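Local coordinates for glucanase (Klebsiella pneumoniae, PDB 5GY3), which probably hydrolyses internal beta-1,4-glucosidic bonds in cellulose, lichenin and cereal beta-D-glucans as a family 8 endoglucanase, at residues F153-W158 / D176-L181; Q131-G136 / T168-L173; I18-N23 / D291-A296; P285-K290 / L298-W303. All coordinates share one frame; numbering follows the deposited sequence.

The four contacts form two pairs on opposite sides of the chain's centre. Contacts 1 and 2, with centres 8 Å apart, share helix 167-183 and touch directly: Asp176 OD2 lies 2.7 Å from Gln131 N, a probable hydrogen bond. Contacts 3 and 4, with centres 11 Å apart, share helix 293-307 and are joined by a salt bridge, Asp291 OD2 to Lys299 NZ at 2.7 Å. Between the pairs, centres lie 25 to 30 Å apart. Contact 3 encloses contacts 1 and 2 in sequence. Ile154 of contact 1 touches Asp87, the predicted nucleophile; side chains of Met133 and Tyr293 lie about 7 and 9 Å from that of Asp87, and contact 4 lies away from it.

Contact 1 (F153-W158 / D176-L181); sequences FIFPAW and DGQALL
Two helices of the (alpha/alpha)6 barrel expected for family 8 meet where the ring edge of Phe155, in the first turn of helix 155-164, abuts Gly177 on helix 167-183. Phe155 CE1 is 3.9 Å from Gly177 C, which lies in the ring plane. With no side chain on Gly177, this approach is made to bare backbone, and the CA atoms of Phe153 and Gly177 are 6.5 Å apart. Leu181, one turn on, also meets the edge: its CD2 is 3.9 Å from Phe155 CE2, carried there because CG lies anti to the backbone N (chi1 178°). Gln178 contributes its aliphatic part, CG standing 3.6 Å from Phe155 CE1, while its amide plane is nearly perpendicular to the ring (88°). Phe153 approaches the same helix turn, with CD2 3.8 Å from Gly177 O, a carbonyl bonded to Leu181 N. The two phenylalanines flank Ile154, which is both the centre of an inverse gamma turn and the N-cap residue of helix 155-164. Phe153 O lies 3.2 Å above the plane of the Phe155 ring, offset toward its rim. Phe155 packs on Leu225 and Leu181 on Ile221 of helix 220-228, and Ile154 touches Asp87, the predicted nucleophile.

Contact 2 (Q131-G136 / T168-L173); sequences QVMLPG and TAWRTL
Met133 and Leu173 meet at about a right angle, the methyl CE of the methionine lying 3.9 Å from Leu173 CD2. The same methyl sits at the edge of the Trp170 ring, near its plane, at 4.0 Å from CZ3. Met133 reaches this notch by an extended start (chi1 177°) and a bend only at the last torsion, which brings the methyl rather than the sulfur up to both partners. The other branch of Leu173 serves the strand backbone: CD1 is 3.6 Å from Gln131 O. One residue earlier on the helix, Thr172 CG2 meets Gln131 CG at 3.8 Å, aliphatic against aliphatic. The glutamine chain bends at chi2, and its NE2 is bonded to Thr126 OG1. A single water bridges the two backbones, donating to Gln131 O at 2.7 Å and to Leu173 O at 2.9 Å. The axes of strand 131-133 and helix 168-173 approach to 8.6 Å at 84°, so a strand hairpin packs crosswise on a helix of the probable (alpha/alpha)6 barrel, with the Met133 side chain about 7 Å from that of Asp87, the predicted nucleophile. Strand 130-133 pairs antiparallel with strand 124-127, whose Val124 touches Gln131 and Leu173. Trp158 of helix 155-164 packs on Met133 and Leu173, and Trp170 lies against Thr116 and Leu120 of helix 106-123.

Contact 3 (I18-N23 / D291-A296); sequences IIDTAN and DDYYSA
Tyr293 holds its ring at a chi1 of 147°, well off a staggered position, and in that pose meets a carboxylate as well as an aliphatic chain. Asp20 CG is 3.6 Å from Tyr293 CD2, the carboxylate and ring planes inclined at 49°. On the CD1 side, Ile18 CG2 comes to 3.9 Å from Tyr293 CE1, its side chain crossing the tyrosine at about a right angle. Asp20 OD2 and Tyr293 OH have hydrogen-bond partners outside the contact, His28 NE2 and Glu30 OE2. Tyr293 opens helix 293-307, the last helix of the chain and probably part of the (alpha/alpha)6 barrel, directly after the N-cap residue Asp292. Asp292 caps the helix through its side chain, OD1 accepting from Ser295 N at 2.8 Å (N-H...O 162°), nearly along its C-O axis. The amide of Tyr294, in the same first turn, donates to a water 3.0 Å from its N, and this water also reaches Asp20 OD1 in a weak bond of 3.3 Å. Facing the helix start, the loop is folded tightly: Asp20 centres an inverse gamma turn and begins a type I beta turn closed by Asn23 N to Asp20 O at 2.9 Å. Within that turn, Ala22 CB touches Asp292 CB at 4.1 Å. Tyr293 is further covered by Tyr7 of helix 2-11 and Phe34 of helix 29-41.

Contact 4 (P285-K290 / L298-W303); sequences PQIDDK and LKQLVW
The irregular segment 285-290 runs past helix 293-307 with its closest CA pair, Pro285 and Lys299, 5.9 Å apart. Pro285 packs against the helix: CB is 3.8 Å from Lys299 CB, while CD stands over one face of Trp303, offset toward the rim and nearest to CG at 3.6 Å, a CH-pi contact 29° off the normal of the five-membered ring. Lys299, extended beyond CG, follows the loop to Gln286, where NZ donates to the carbonyl O at 2.8 Å, almost straight down the C=O bond (175°). The ammonium also forms a salt bridge with Asp291 and a weak, positionally less certain one with Asp288 OD1. A water accepting from Gln286 N at 2.9 Å adds a weak bond from NZ. Ile287 CD1 rests 4.1 Å from Gln300 NE2, which is bonded to Ala296 O. The loop thus folds back along the last helix of the probable (alpha/alpha)6 barrel, away from the predicted nucleophile, and helix 2-11 adjoins both partners, touching Ile287 and Gln300.

Contact 1 (F153-W158 / D176-L181)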
loop_
_atom_site.group_PDB
_atom_site.type_symbol
_atom_site.label_atom_id
_atom_site.label_comp_id
_atom_site.label_asym_id
_atom_site.label_seq_id
_atom_site.Cartn_x
_atom_site.Cartn_y
_atom_site.Cartn_z
ATOM N N PHE A 153 -6.749 -0.830 -0.144
ATOM C CA PHE A 153 -7.392 -2.147 -0.012
ATOM C C PHE A 153 -6.318 -3.216 -0.219
ATOM O O PHE A 153 -6.175 -3.799 -1.296
ATOM C CB PHE A 153 -8.514 -2.354 -1.030
ATOM C CG PHE A 153 -9.634 -1.332 -1.003
ATOM C CD1 PHE A 153 -9.728 -0.348 -0.029
ATOM C CD2 PHE A 153 -10.613 -1.385 -1.990
ATOM C CE1 PHE A 153 -10.780 0.584 -0.055
ATOM C CE2 PHE A 153 -11.667 -0.467 -2.017
ATOM C CZ PHE A 153 -11.742 0.514 -1.050
ATOM N N ILE A 154 -5.550 -3.491 0.832
ATOM C CA ILE A 154 -4.350 -4.349 0.694
ATOM C C ILE A 154 -4.823 -5.792 0.843
ATOM O O ILE A 154 -4.687 -6.435 1.889
ATOM C CB ILE A 154 -3.249 -3.959 1.676
ATOM C CG1 ILE A 154 -2.959 -2.458 1.525
ATOM C CG2 ILE A 154 -1.979 -4.771 1.367
ATOM C CD1 ILE A 154 -1.841 -1.934 2.411
ATOM N N PHE A 155 -5.356 -6.325 -0.255
ATOM C CA PHE A 155 -5.978 -7.647 -0.240
ATOM C C PHE A 155 -5.093 -8.756 0.326
ATOM O O PHE A 155 -5.607 -9.564 1.115
ATOM C CB PHE A 155 -6.445 -8.003 -1.661
ATOM C CG PHE A 155 -7.392 -6.998 -2.242
ATOM C CD1 PHE A 155 -8.672 -6.856 -1.725
ATOM C CD2 PHE A 155 -6.994 -6.186 -3.293
ATOM C CE1 PHE A 155 -9.559 -5.916 -2.260
ATOM C CE2 PHE A 155 -7.872 -5.239 -3.828
ATOM C CZ PHE A 155 -9.153 -5.118 -3.314
ATOM N N PRO A 156 -3.798 -8.864 0.001
ATOM C CA PRO A 156 -3.029 -9.986 0.570
ATOM C C PRO A 156 -2.819 -9.864 2.074
ATOM O O PRO A 156 -2.744 -10.890 2.772
ATOM C CB PRO A 156 -1.704 -9.934 -0.207
ATOM C CG PRO A 156 -1.577 -8.492 -0.628
ATOM C CD PRO A 156 -2.988 -8.078 -0.954
ATOM N N ALA A 157 -2.723 -8.639 2.592
ATOM C CA ALA A 157 -2.663 -8.448 4.034
ATOM C C ALA A 157 -3.970 -8.863 4.694
ATOM O O ALA A 157 -3.964 -9.539 5.728
ATOM C CB ALA A 157 -2.341 -6.997 4.355
ATOM N N TRP A 158 -5.107 -8.452 4.117
ATOM C CA TRP A 158 -6.398 -8.789 4.710
ATOM C C TRP A 158 -6.600 -10.300 4.773
ATOM O O TRP A 158 -7.159 -10.821 5.746
ATOM C CB TRP A 158 -7.525 -8.138 3.917
ATOM C CG TRP A 158 -7.506 -6.639 3.962
ATOM C CD1 TRP A 158 -6.633 -5.842 4.650
ATOM C CD2 TRP A 158 -8.407 -5.757 3.284
ATOM N NE1 TRP A 158 -6.944 -4.519 4.450
ATOM C CE2 TRP A 158 -8.026 -4.440 3.609
ATOM C CE3 TRP A 158 -9.508 -5.959 2.437
ATOM C CZ2 TRP A 158 -8.709 -3.321 3.123
ATOM C CZ3 TRP A 158 -10.183 -4.849 1.945
ATOM C CH2 TRP A 158 -9.783 -3.547 2.291
ATOM N N ASP A 176 -16.175 -7.165 0.346
ATOM C CA ASP A 176 -16.752 -5.869 0.026
ATOM C C ASP A 176 -15.768 -4.996 -0.746
ATOM O O ASP A 176 -16.174 -4.205 -1.607
ATOM C CB ASP A 176 -17.204 -5.187 1.317
ATOM C CG ASP A 176 -18.516 -5.776 1.870
ATOM O OD1 ASP A 176 -19.183 -6.528 1.131
ATOM O OD2 ASP A 176 -18.889 -5.474 3.032
ATOM N N GLY A 177 -14.472 -5.108 -0.434
ATOM C CA GLY A 177 -13.487 -4.272 -1.105
ATOM C C GLY A 177 -13.255 -4.697 -2.543
ATOM O O GLY A 177 -13.121 -3.855 -3.440
ATOM N N GLN A 178 -13.226 -6.005 -2.788
ATOM C CA GLN A 178 -13.197 -6.473 -4.167
ATOM C C GLN A 178 -14.455 -6.043 -4.917
ATOM O O GLN A 178 -14.377 -5.588 -6.061
ATOM C CB GLN A 178 -13.022 -7.987 -4.196
ATOM C CG GLN A 178 -11.680 -8.421 -3.642
ATOM C CD GLN A 178 -11.417 -9.892 -3.845
ATOM O OE1 GLN A 178 -12.008 -10.527 -4.715
ATOM N NE2 GLN A 178 -10.524 -10.444 -3.038
ATOM N N ALA A 179 -15.623 -6.143 -4.276
ATOM C CA ALA A 179 -16.855 -5.750 -4.955
ATOM C C ALA A 179 -16.861 -4.260 -5.274
ATOM O O ALA A 179 -17.256 -3.862 -6.376
ATOM C CB ALA A 179 -18.078 -6.119 -4.116
ATOM N N LEU A 180 -16.432 -3.418 -4.330
ATOM C CA LEU A 180 -16.399 -1.982 -4.602
ATOM C C LEU A 180 -15.411 -1.664 -5.720
ATOM O O LEU A 180 -15.738 -0.933 -6.660
ATOM C CB LEU A 180 -16.054 -1.203 -3.330
ATOM C CG LEU A 180 -17.202 -1.023 -2.332
ATOM C CD1 LEU A 180 -16.652 -0.561 -0.986
ATOM C CD2 LEU A 180 -18.283 -0.039 -2.874
ATOM N N LEU A 181 -14.199 -2.227 -5.636
ATOM C CA LEU A 181 -13.210 -1.998 -6.686
ATOM C C LEU A 181 -13.745 -2.428 -8.047
ATOM O O LEU A 181 -13.497 -1.756 -9.060
ATOM C CB LEU A 181 -11.907 -2.727 -6.341
ATOM C CG LEU A 181 -10.738 -2.672 -7.337
ATOM C CD1 LEU A 181 -10.340 -1.225 -7.624
ATOM C CD2 LEU A 181 -9.537 -3.484 -6.837
#

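Contact 2 (Q131-G136 / T168-L173)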
loop_
_atom_site.group_PDB
_atom_site.type_symbol
_atom_site.label_atom_id
_atom_site.label_comp_id
_atom_site.label_asym_id
_atom_site.label_seq_id
_atom_site.Cartn_x
_atom_site.Cartn_y
_atom_site.Cartn_z
ATOM N N GLN A 131 -18.962 -3.005 4.229
ATOM C CA GLN A 131 -17.874 -2.650 5.130
ATOM C C GLN A 131 -16.756 -2.038 4.302
ATOM O O GLN A 131 -16.351 -2.620 3.295
ATOM C CB GLN A 131 -17.346 -3.875 5.879
ATOM C CG GLN A 131 -18.396 -4.556 6.757
ATOM C CD GLN A 131 -18.925 -3.629 7.830
ATOM O OE1 GLN A 131 -18.260 -3.392 8.845
ATOM N NE2 GLN A 131 -20.128 -3.091 7.614
ATOM N N VAL A 132 -16.269 -0.869 4.722
ATOM C CA VAL A 132 -15.227 -0.148 3.992
ATOM C C VAL A 132 -14.184 0.357 4.985
ATOM O O VAL A 132 -14.518 0.780 6.097
ATOM C CB VAL A 132 -15.800 1.026 3.156
ATOM C CG1 VAL A 132 -16.983 0.571 2.322
ATOM C CG2 VAL A 132 -16.253 2.146 4.032
ATOM N N MET A 133 -12.918 0.319 4.573
ATOM C CA MET A 133 -11.817 0.866 5.354
ATOM C C MET A 133 -11.529 2.297 4.903
ATOM O O MET A 133 -11.227 2.537 3.727
ATOM C CB MET A 133 -10.559 0.014 5.207
ATOM C CG MET A 133 -9.372 0.586 5.958
ATOM S SD MET A 133 -7.874 -0.420 5.812
ATOM C CE MET A 133 -8.330 -1.842 6.818
ATOM N N LEU A 134 -11.649 3.236 5.837
ATOM C CA LEU A 134 -11.318 4.632 5.584
ATOM C C LEU A 134 -9.809 4.799 5.404
ATOM O O LEU A 134 -9.025 4.027 5.962
ATOM C CB LEU A 134 -11.777 5.496 6.756
ATOM C CG LEU A 134 -13.280 5.517 7.072
ATOM C CD1 LEU A 134 -13.535 6.148 8.417
ATOM C CD2 LEU A 134 -14.007 6.280 5.991
ATOM N N PRO A 135 -9.372 5.815 4.642
ATOM C CA PRO A 135 -7.921 6.066 4.522
ATOM C C PRO A 135 -7.276 6.516 5.821
ATOM O O PRO A 135 -6.051 6.417 5.952
ATOM C CB PRO A 135 -7.837 7.175 3.463
ATOM C CG PRO A 135 -9.127 7.074 2.687
ATOM C CD PRO A 135 -10.155 6.630 3.698
ATOM N N GLY A 136 -8.064 7.052 6.749
ATOM C CA GLY A 136 -7.586 7.469 8.056
ATOM C C GLY A 136 -8.777 7.673 8.963
ATOM O O GLY A 136 -9.915 7.790 8.498
ATOM N N THR A 168 -14.182 -13.693 10.153
ATOM C CA THR A 168 -15.387 -13.266 9.447
ATOM C C THR A 168 -15.320 -11.790 9.059
ATOM O O THR A 168 -15.667 -11.423 7.926
ATOM C CB THR A 168 -16.620 -13.538 10.304
ATOM O OG1 THR A 168 -16.598 -14.910 10.723
ATOM C CG2 THR A 168 -17.886 -13.264 9.494
ATOM N N ALA A 169 -14.877 -10.926 9.980
ATOM C CA ALA A 169 -14.854 -9.493 9.672
ATOM C C ALA A 169 -13.849 -9.174 8.565
ATOM O O ALA A 169 -14.118 -8.338 7.685
ATOM C CB ALA A 169 -14.532 -8.683 10.934
ATOM N N TRP A 170 -12.673 -9.805 8.601
ATOM C CA TRP A 170 -11.676 -9.526 7.567
ATOM C C TRP A 170 -12.103 -10.111 6.229
ATOM O O TRP A 170 -11.863 -9.508 5.173
ATOM C CB TRP A 170 -10.301 -10.067 7.979
ATOM C CG TRP A 170 -9.614 -9.186 8.980
ATOM C CD1 TRP A 170 -9.360 -9.476 10.304
ATOM C CD2 TRP A 170 -9.138 -7.855 8.764
ATOM N NE1 TRP A 170 -8.742 -8.398 10.914
ATOM C CE2 TRP A 170 -8.590 -7.396 9.990
ATOM C CE3 TRP A 170 -9.113 -7.004 7.651
ATOM C CZ2 TRP A 170 -8.027 -6.126 10.129
ATOM C CZ3 TRP A 170 -8.536 -5.736 7.794
ATOM C CH2 TRP A 170 -8.019 -5.310 9.025
ATOM N N ARG A 171 -12.740 -11.281 6.254
ATOM C CA ARG A 171 -13.235 -11.866 5.014
ATOM C C ARG A 171 -14.333 -11.005 4.400
ATOM O O ARG A 171 -14.369 -10.808 3.178
ATOM C CB ARG A 171 -13.742 -13.286 5.267
ATOM C CG ARG A 171 -12.639 -14.311 5.345
ATOM C CD ARG A 171 -13.181 -15.693 5.020
ATOM N NE ARG A 171 -12.156 -16.717 5.144
ATOM C CZ ARG A 171 -12.409 -18.020 5.111
ATOM N NH1 ARG A 171 -13.655 -18.456 4.956
ATOM N NH2 ARG A 171 -11.419 -18.888 5.244
ATOM N N THR A 172 -15.231 -10.475 5.233
ATOM C CA THR A 172 -16.261 -9.574 4.722
ATOM C C THR A 172 -15.644 -8.313 4.135
ATOM O O THR A 172 -16.074 -7.837 3.076
ATOM C CB THR A 172 -17.245 -9.230 5.838
ATOM O OG1 THR A 172 -18.034 -10.389 6.142
ATOM C CG2 THR A 172 -18.165 -8.066 5.424
ATOM N N LEU A 173 -14.643 -7.749 4.813
ATOM C CA LEU A 173 -13.981 -6.557 4.282
ATOM C C LEU A 173 -13.346 -6.855 2.932
ATOM O O LEU A 173 -13.445 -6.054 1.989
ATOM C CB LEU A 173 -12.930 -6.040 5.275
ATOM C CG LEU A 173 -12.414 -4.619 4.991
ATOM C CD1 LEU A 173 -13.484 -3.559 5.333
ATOM C CD2 LEU A 173 -11.097 -4.330 5.707
HETATM O O HOH W 1 -14.054 -3.211 1.923
#

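Contact 3 (I18-N23 / D291-A296)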
loop_
_atom_site.group_PDB
_atom_site.type_symbol
_atom_site.label_atom_id
_atom_site.label_comp_id
_atom_site.label_asym_id
_atom_site.label_seq_id
_atom_site.Cartn_x
_atom_site.Cartn_y
_atom_site.Cartn_z
ATOM N N ILE A 18 13.194 4.858 7.640
ATOM C CA ILE A 18 13.314 4.805 6.185
ATOM C C ILE A 18 13.069 6.208 5.656
ATOM O O ILE A 18 12.086 6.860 6.037
ATOM C CB ILE A 18 12.315 3.812 5.566
ATOM C CG1 ILE A 18 12.670 2.389 5.986
ATOM C CG2 ILE A 18 12.318 3.932 4.038
ATOM C CD1 ILE A 18 13.903 1.822 5.305
ATOM N N ILE A 19 13.959 6.677 4.788
ATOM C CA ILE A 19 13.989 8.072 4.368
ATOM C C ILE A 19 13.484 8.164 2.938
ATOM O O ILE A 19 14.047 7.540 2.029
ATOM C CB ILE A 19 15.406 8.654 4.486
ATOM C CG1 ILE A 19 15.870 8.627 5.938
ATOM C CG2 ILE A 19 15.430 10.051 3.987
ATOM C CD1 ILE A 19 14.933 9.311 6.886
ATOM N N ASP A 20 12.420 8.942 2.742
ATOM C CA ASP A 20 11.903 9.277 1.414
ATOM C C ASP A 20 12.759 10.432 0.896
ATOM O O ASP A 20 12.428 11.611 1.040
ATOM C CB ASP A 20 10.421 9.642 1.512
ATOM C CG ASP A 20 9.691 9.608 0.170
ATOM O OD1 ASP A 20 10.329 9.806 -0.885
ATOM O OD2 ASP A 20 8.456 9.384 0.184
ATOM N N THR A 21 13.913 10.079 0.309
ATOM C CA THR A 21 14.914 11.090 -0.035
ATOM C C THR A 21 14.468 11.999 -1.174
ATOM O O THR A 21 15.067 13.064 -1.362
ATOM C CB THR A 21 16.265 10.440 -0.393
ATOM O OG1 THR A 21 16.073 9.359 -1.309
ATOM C CG2 THR A 21 16.989 9.921 0.858
ATOM N N ALA A 22 13.443 11.609 -1.935
ATOM C CA ALA A 22 12.858 12.482 -2.942
ATOM C C ALA A 22 11.783 13.403 -2.381
ATOM O O ALA A 22 11.426 14.385 -3.040
ATOM C CB ALA A 22 12.257 11.654 -4.085
ATOM N N ASN A 23 11.265 13.115 -1.185
ATOM C CA ASN A 23 10.206 13.926 -0.593
ATOM C C ASN A 23 10.662 14.587 0.702
ATOM O O ASN A 23 9.966 14.520 1.722
ATOM C CB ASN A 23 8.955 13.084 -0.336
ATOM C CG ASN A 23 8.031 13.031 -1.538
ATOM O OD1 ASN A 23 8.441 13.309 -2.668
ATOM N ND2 ASN A 23 6.772 12.687 -1.298
ATOM N N ASP A 291 17.018 4.921 -9.084
ATOM C CA ASP A 291 15.806 4.658 -8.311
ATOM C C ASP A 291 15.709 5.611 -7.127
ATOM O O ASP A 291 16.667 5.754 -6.361
ATOM C CB ASP A 291 15.771 3.220 -7.801
ATOM C CG ASP A 291 15.487 2.225 -8.889
ATOM O OD1 ASP A 291 14.638 2.485 -9.777
ATOM O OD2 ASP A 291 16.117 1.143 -8.854
ATOM N N ASP A 292 14.544 6.240 -6.959
ATOM C CA ASP A 292 14.255 6.938 -5.717
ATOM C C ASP A 292 13.683 5.938 -4.711
ATOM O O ASP A 292 13.585 4.743 -5.001
ATOM C CB ASP A 292 13.327 8.139 -5.957
ATOM C CG ASP A 292 11.988 7.773 -6.622
ATOM O OD1 ASP A 292 11.664 6.584 -6.830
ATOM O OD2 ASP A 292 11.235 8.721 -6.933
ATOM N N TYR A 293 13.309 6.420 -3.513
ATOM C CA TYR A 293 12.745 5.535 -2.487
ATOM C C TYR A 293 11.566 4.750 -3.041
ATOM O O TYR A 293 11.456 3.532 -2.851
ATOM C CB TYR A 293 12.286 6.325 -1.244
ATOM C CG TYR A 293 11.068 5.684 -0.575
ATOM C CD1 TYR A 293 11.202 4.591 0.291
ATOM C CD2 TYR A 293 9.779 6.147 -0.837
ATOM C CE1 TYR A 293 10.075 3.985 0.872
ATOM C CE2 TYR A 293 8.652 5.546 -0.267
ATOM C CZ TYR A 293 8.807 4.467 0.586
ATOM O OH TYR A 293 7.680 3.884 1.142
ATOM N N TYR A 294 10.676 5.454 -3.734
ATOM C CA TYR A 294 9.437 4.870 -4.222
ATOM C C TYR A 294 9.701 3.761 -5.233
ATOM O O TYR A 294 9.117 2.674 -5.147
ATOM C CB TYR A 294 8.602 5.998 -4.827
ATOM C CG TYR A 294 7.310 5.579 -5.453
ATOM C CD1 TYR A 294 6.165 5.473 -4.701
ATOM C CD2 TYR A 294 7.234 5.318 -6.809
ATOM C CE1 TYR A 294 4.979 5.100 -5.278
ATOM C CE2 TYR A 294 6.062 4.941 -7.390
ATOM C CZ TYR A 294 4.931 4.828 -6.617
ATOM O OH TYR A 294 3.749 4.447 -7.216
ATOM N N SER A 295 10.577 4.026 -6.211
ATOM C CA SER A 295 10.883 3.031 -7.236
ATOM C C SER A 295 11.601 1.835 -6.630
ATOM O O SER A 295 11.256 0.685 -6.922
ATOM C CB SER A 295 11.730 3.656 -8.352
ATOM O OG SER A 295 12.128 2.681 -9.322
ATOM N N ALA A 296 12.585 2.091 -5.766
ATOM C CA ALA A 296 13.316 1.002 -5.119
ATOM C C ALA A 296 12.383 0.105 -4.315
ATOM O O ALA A 296 12.539 -1.122 -4.311
ATOM C CB ALA A 296 14.409 1.574 -4.214
HETATM O O HOH W 2 10.502 8.460 -3.908
#

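Contact 4 (P285-K290 / L298-W303)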
loop_
_atom_site.group_PDB
_atom_site.type_symbol
_atom_site.label_atom_id
_atom_site.label_comp_id
_atom_site.label_asym_id
_atom_site.label_seq_id
_atom_site.Cartn_x
_atom_site.Cartn_y
_atom_site.Cartn_z
ATOM N N PRO A 285 15.204 -7.902 -8.710
ATOM C CA PRO A 285 15.450 -6.480 -8.957
ATOM C C PRO A 285 16.866 -6.063 -8.600
ATOM O O PRO A 285 17.537 -6.676 -7.768
ATOM C CB PRO A 285 14.430 -5.785 -8.049
ATOM C CG PRO A 285 14.264 -6.738 -6.913
ATOM C CD PRO A 285 14.318 -8.108 -7.550
ATOM N N GLN A 286 17.307 -4.995 -9.250
ATOM C CA GLN A 286 18.524 -4.284 -8.906
ATOM C C GLN A 286 18.158 -2.843 -8.576
ATOM O O GLN A 286 17.338 -2.233 -9.265
ATOM C CB GLN A 286 19.530 -4.336 -10.063
ATOM C CG GLN A 286 20.053 -5.741 -10.360
ATOM C CD GLN A 286 21.052 -5.771 -11.509
ATOM O OE1 GLN A 286 21.222 -4.787 -12.230
ATOM N NE2 GLN A 286 21.720 -6.907 -11.679
ATOM N N ILE A 287 18.755 -2.305 -7.520
ATOM C CA ILE A 287 18.490 -0.943 -7.066
ATOM C C ILE A 287 19.573 -0.055 -7.674
ATOM O O ILE A 287 20.715 -0.039 -7.190
ATOM C CB ILE A 287 18.477 -0.853 -5.534
ATOM C CG1 ILE A 287 17.440 -1.814 -4.943
ATOM C CG2 ILE A 287 18.221 0.547 -5.063
ATOM C CD1 ILE A 287 16.092 -1.753 -5.613
ATOM N N ASP A 288 19.232 0.688 -8.729
ATOM C CA ASP A 288 20.212 1.584 -9.323
ATOM C C ASP A 288 20.140 2.967 -8.657
ATOM O O ASP A 288 19.178 3.315 -7.958
ATOM C CB ASP A 288 19.992 1.733 -10.823
ATOM C CG ASP A 288 18.652 2.319 -11.146
ATOM O OD1 ASP A 288 17.655 1.993 -10.486
ATOM O OD2 ASP A 288 18.598 3.063 -12.123
ATOM N N ASP A 289 21.183 3.774 -8.891
ATOM C CA ASP A 289 21.196 5.140 -8.365
ATOM C C ASP A 289 20.058 5.979 -8.923
ATOM O O ASP A 289 19.657 6.968 -8.298
ATOM C CB ASP A 289 22.541 5.809 -8.670
ATOM C CG ASP A 289 23.694 5.132 -7.953
ATOM O OD1 ASP A 289 23.485 4.652 -6.814
ATOM O OD2 ASP A 289 24.809 5.084 -8.518
ATOM N N LYS A 290 19.517 5.598 -10.074
ATOM C CA LYS A 290 18.373 6.289 -10.644
ATOM C C LYS A 290 17.050 5.917 -9.964
ATOM O O LYS A 290 16.037 6.574 -10.211
ATOM C CB LYS A 290 18.336 6.007 -12.156
ATOM C CG LYS A 290 17.249 6.695 -12.919
ATOM C CD LYS A 290 17.056 8.079 -12.393
ATOM C CE LYS A 290 16.879 8.988 -13.511
ATOM N NZ LYS A 290 15.617 8.760 -14.216
ATOM N N LEU A 298 9.018 -0.365 -4.791
ATOM C CA LEU A 298 8.139 -1.120 -5.681
ATOM C C LEU A 298 8.873 -2.262 -6.362
ATOM O O LEU A 298 8.316 -3.351 -6.530
ATOM C CB LEU A 298 7.528 -0.188 -6.731
ATOM C CG LEU A 298 6.337 0.673 -6.326
ATOM C CD1 LEU A 298 5.854 1.450 -7.553
ATOM C CD2 LEU A 298 5.213 -0.175 -5.770
ATOM N N LYS A 299 10.116 -2.028 -6.792
ATOM C CA LYS A 299 10.881 -3.100 -7.418
ATOM C C LYS A 299 10.931 -4.330 -6.523
ATOM O O LYS A 299 10.766 -5.459 -6.993
ATOM C CB LYS A 299 12.300 -2.629 -7.728
ATOM C CG LYS A 299 12.425 -1.727 -8.944
ATOM C CD LYS A 299 13.898 -1.495 -9.223
ATOM C CE LYS A 299 14.132 -0.802 -10.562
ATOM N NZ LYS A 299 15.608 -0.633 -10.807
ATOM N N GLN A 300 11.154 -4.122 -5.231
ATOM C CA GLN A 300 11.309 -5.255 -4.333
ATOM C C GLN A 300 9.972 -5.840 -3.909
ATOM O O GLN A 300 9.889 -7.045 -3.660
ATOM C CB GLN A 300 12.101 -4.841 -3.105
ATOM C CG GLN A 300 13.542 -4.509 -3.406
ATOM C CD GLN A 300 14.191 -3.872 -2.219
ATOM O OE1 GLN A 300 14.771 -4.558 -1.374
ATOM N NE2 GLN A 300 14.079 -2.557 -2.124
ATOM N N LEU A 301 8.935 -5.005 -3.793
ATOM C CA LEU A 301 7.608 -5.517 -3.467
ATOM C C LEU A 301 7.061 -6.375 -4.599
ATOM O O LEU A 301 6.384 -7.385 -4.355
ATOM C CB LEU A 301 6.662 -4.360 -3.177
ATOM C CG LEU A 301 6.958 -3.531 -1.932
ATOM C CD1 LEU A 301 6.133 -2.260 -1.965
ATOM C CD2 LEU A 301 6.668 -4.345 -0.670
ATOM N N VAL A 302 7.348 -5.987 -5.845
ATOM C CA VAL A 302 6.945 -6.802 -6.989
ATOM C C VAL A 302 7.618 -8.167 -6.926
ATOM O O VAL A 302 6.978 -9.202 -7.139
ATOM C CB VAL A 302 7.257 -6.058 -8.306
ATOM C CG1 VAL A 302 7.211 -7.007 -9.487
ATOM C CG2 VAL A 302 6.251 -4.941 -8.504
ATOM N N TRP A 303 8.911 -8.190 -6.596
ATOM C CA TRP A 303 9.628 -9.453 -6.462
ATOM C C TRP A 303 9.037 -10.309 -5.348
ATOM O O TRP A 303 8.816 -11.514 -5.531
ATOM C CB TRP A 303 11.109 -9.180 -6.207
ATOM C CG TRP A 303 11.940 -10.427 -6.119
ATOM C CD1 TRP A 303 12.586 -10.905 -5.015
ATOM C CD2 TRP A 303 12.194 -11.363 -7.172
ATOM N NE1 TRP A 303 13.238 -12.076 -5.322
ATOM C CE2 TRP A 303 13.013 -12.379 -6.639
ATOM C CE3 TRP A 303 11.814 -11.438 -8.518
ATOM C CZ2 TRP A 303 13.459 -13.459 -7.404
ATOM C CZ3 TRP A 303 12.256 -12.507 -9.276
ATOM C CH2 TRP A 303 13.073 -13.503 -8.717
HETATM O O HOH W 3 15.658 -3.829 -11.382
#